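Aldehyde reductase YahK (Escherichia coli, PDB 1UUF) catalyses the NADPH-dependent reduction of a wide range of aldehydes to the corresponding alcohols, and binds two zinc ions per subunit. Local coordinates at residues I40-P45 / G148-I153. Residues are numbered along the deposited sequence; the frame is centred on the assembly and turned at random.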
loop_
_atom_site.group_PDB
_atom_site.type_symbol
_atom_site.label_atom_id
_atom_site.label_comp_id
_atom_site.label_asym_id
_atom_site.label_seq_id
_atom_site.Cartn_x
_atom_site.Cartn_y
_atom_site.Cartn_z
ATOM N N ILE A 40 -30.509 30.877 -1.502
ATOM C CA ILE A 40 -29.082 31.156 -1.529
ATOM C C ILE A 40 -28.786 32.029 -2.733
ATOM O O ILE A 40 -29.664 32.280 -3.561
ATOM C CB ILE A 40 -28.246 29.859 -1.638
ATOM C CG1 ILE A 40 -28.583 29.125 -2.938
ATOM C CG2 ILE A 40 -28.511 28.972 -0.435
ATOM C CD1 ILE A 40 -27.681 27.935 -3.225
ATOM N N THR A 41 -27.549 32.500 -2.833
ATOM C CA THR A 41 -27.167 33.327 -3.965
ATOM C C THR A 41 -26.012 32.667 -4.704
ATOM O O THR A 41 -25.312 31.820 -4.148
ATOM C CB THR A 41 -26.730 34.741 -3.516
ATOM O OG1 THR A 41 -25.529 34.649 -2.743
ATOM C CG2 THR A 41 -27.824 35.390 -2.672
ATOM N N ARG A 42 -25.844 33.049 -5.963
ATOM C CA ARG A 42 -24.772 32.542 -6.812
ATOM C C ARG A 42 -24.082 33.746 -7.428
ATOM O O ARG A 42 -24.725 34.761 -7.697
ATOM C CB ARG A 42 -25.328 31.666 -7.937
ATOM C CG ARG A 42 -25.916 30.341 -7.486
ATOM C CD ARG A 42 -24.897 29.524 -6.730
ATOM N NE ARG A 42 -25.359 28.160 -6.492
ATOM C CZ ARG A 42 -24.701 27.278 -5.751
ATOM N NH1 ARG A 42 -23.558 27.626 -5.172
ATOM N NH2 ARG A 42 -25.181 26.050 -5.595
ATOM N N ARG A 43 -22.778 33.638 -7.652
ATOM C CA ARG A 43 -22.036 34.733 -8.256
ATOM C C ARG A 43 -22.462 34.877 -9.708
ATOM O O ARG A 43 -22.988 33.936 -10.307
ATOM C CB ARG A 43 -20.526 34.463 -8.196
ATOM C CG ARG A 43 -20.048 33.274 -9.042
ATOM C CD ARG A 43 -18.529 33.311 -9.217
ATOM N NE ARG A 43 -18.018 32.232 -10.063
ATOM C CZ ARG A 43 -17.777 30.994 -9.641
ATOM N NH1 ARG A 43 -17.996 30.665 -8.375
ATOM N NH2 ARG A 43 -17.311 30.083 -10.488
ATOM N N GLU A 44 -22.264 36.063 -10.270
ATOM C CA GLU A 44 -22.587 36.282 -11.671
ATOM C C GLU A 44 -21.455 35.593 -12.417
ATOM O O GLU A 44 -20.302 35.651 -11.989
ATOM C CB GLU A 44 -22.598 37.776 -12.002
ATOM C CG GLU A 44 -23.751 38.541 -11.378
ATOM C CD GLU A 44 -25.099 38.042 -11.860
ATOM O OE1 GLU A 44 -25.323 38.029 -13.091
ATOM O OE2 GLU A 44 -25.935 37.664 -11.009
ATOM N N PRO A 45 -21.766 34.917 -13.530
ATOM C CA PRO A 45 -20.744 34.220 -14.313
ATOM C C PRO A 45 -19.586 35.115 -14.753
ATOM O O PRO A 45 -19.799 36.162 -15.366
ATOM C CB PRO A 45 -21.535 33.683 -15.502
ATOM C CG PRO A 45 -22.886 33.430 -14.910
ATOM C CD PRO A 45 -23.109 34.668 -14.082
ATOM N N GLY A 148 -24.926 21.162 -4.724
ATOM C CA GLY A 148 -25.958 20.864 -5.704
ATOM C C GLY A 148 -27.402 20.682 -5.282
ATOM O O GLY A 148 -28.249 20.424 -6.139
ATOM N N TYR A 149 -27.700 20.777 -3.990
ATOM C CA TYR A 149 -29.090 20.662 -3.545
ATOM C C TYR A 149 -29.684 22.040 -3.806
ATOM O O TYR A 149 -30.236 22.674 -2.903
ATOM C CB TYR A 149 -29.180 20.375 -2.048
ATOM C CG TYR A 149 -28.787 18.989 -1.591
ATOM C CD1 TYR A 149 -28.231 18.055 -2.465
ATOM C CD2 TYR A 149 -28.938 18.629 -0.254
ATOM C CE1 TYR A 149 -27.830 16.790 -2.003
ATOM C CE2 TYR A 149 -28.544 17.388 0.212
ATOM C CZ TYR A 149 -27.989 16.473 -0.661
ATOM O OH TYR A 149 -27.577 15.261 -0.162
ATOM N N SER A 150 -29.552 22.506 -5.041
ATOM C CA SER A 150 -30.038 23.826 -5.416
ATOM C C SER A 150 -30.462 23.869 -6.879
ATOM O O SER A 150 -30.254 22.909 -7.626
ATOM C CB SER A 150 -28.938 24.857 -5.160
ATOM O OG SER A 150 -27.746 24.491 -5.832
ATOM N N GLN A 151 -31.048 24.991 -7.287
ATOM C CA GLN A 151 -31.527 25.158 -8.655
ATOM C C GLN A 151 -30.450 25.497 -9.674
ATOM O O GLN A 151 -30.571 25.139 -10.846
ATOM C CB GLN A 151 -32.593 26.253 -8.715
ATOM C CG GLN A 151 -33.830 25.998 -7.887
ATOM C CD GLN A 151 -34.845 27.111 -8.048
ATOM O OE1 GLN A 151 -34.548 28.280 -7.793
ATOM N NE2 GLN A 151 -36.047 26.756 -8.484
ATOM N N GLN A 152 -29.414 26.208 -9.235
ATOM C CA GLN A 152 -28.333 26.622 -10.124
ATOM C C GLN A 152 -26.975 26.625 -9.435
ATOM O O GLN A 152 -26.883 26.675 -8.212
ATOM C CB GLN A 152 -28.603 28.035 -10.663
ATOM C CG GLN A 152 -29.774 28.145 -11.631
ATOM C CD GLN A 152 -30.053 29.579 -12.066
ATOM O OE1 GLN A 152 -30.861 29.818 -12.965
ATOM N NE2 GLN A 152 -29.393 30.538 -11.422
ATOM N N ILE A 153 -25.918 26.560 -10.239
ATOM C CA ILE A 153 -24.557 26.602 -9.721
ATOM C C ILE A 153 -23.696 27.228 -10.815
ATOM O O ILE A 153 -24.005 27.099 -12.000
ATOM C CB ILE A 153 -24.044 25.180 -9.340
ATOM C CG1 ILE A 153 -22.722 25.288 -8.565
ATOM C CG2 ILE A 153 -23.876 24.326 -10.592
ATOM C CD1 ILE A 153 -22.281 23.981 -7.907
#
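Arg42 carries most of this contact by directing the NE edge of its guanidinium at the carbonyl oxygen of Gln152. Its NE donates to Gln152 O at 2.7 Å. The bond is short but bent, with an N-H...O angle of 140°, and the oxygen sits somewhat out of the guanidinium plane. Arg42 NH2 adds a weak bond to Gln152 O at 3.2 Å. With the chain bent at chi2 (-57°) and extended beyond it, NH2 reaches the Ser150 side. There Ser150 OG lies at the edge of the group, in its plane, 3.0 Å from Arg42 NH2; the hydroxyl is hydrogen-bonded to Gly147 O.

The tight part is a small sandwich. Ile153 CG1 lies over the centre of one guanidinium face, 3.9 Å above it. Ile40 CD1 covers the opposite face nearer the rim, and also meets Ser150 CB at 3.8 Å. Segment 40-45 belongs to the loop between strands 36-39 and 49-58. Segment 148-153 leads into strand 152-156, which pairs antiparallel with strand 49-58 in the GroES-like catalytic domain of zinc-containing alcohol dehydrogenases. Arg42 joins the loop after strand 36-39 to the start of strand 152-156. Beyond these segments, Leu146 O accepts a further hydrogen bond from Arg42 NH1. An alanine in place of Arg42 is likely to leave the carbonyls of Gln152 and Leu146 without this donor and to open a gap between Ile40 and Ile153.

The other side is looser. Gln152 is partly exposed, and its side chain stays at least 4.8 Å from segment 40-45, while Arg43 turns to salt bridges with Asp49 and Asp140.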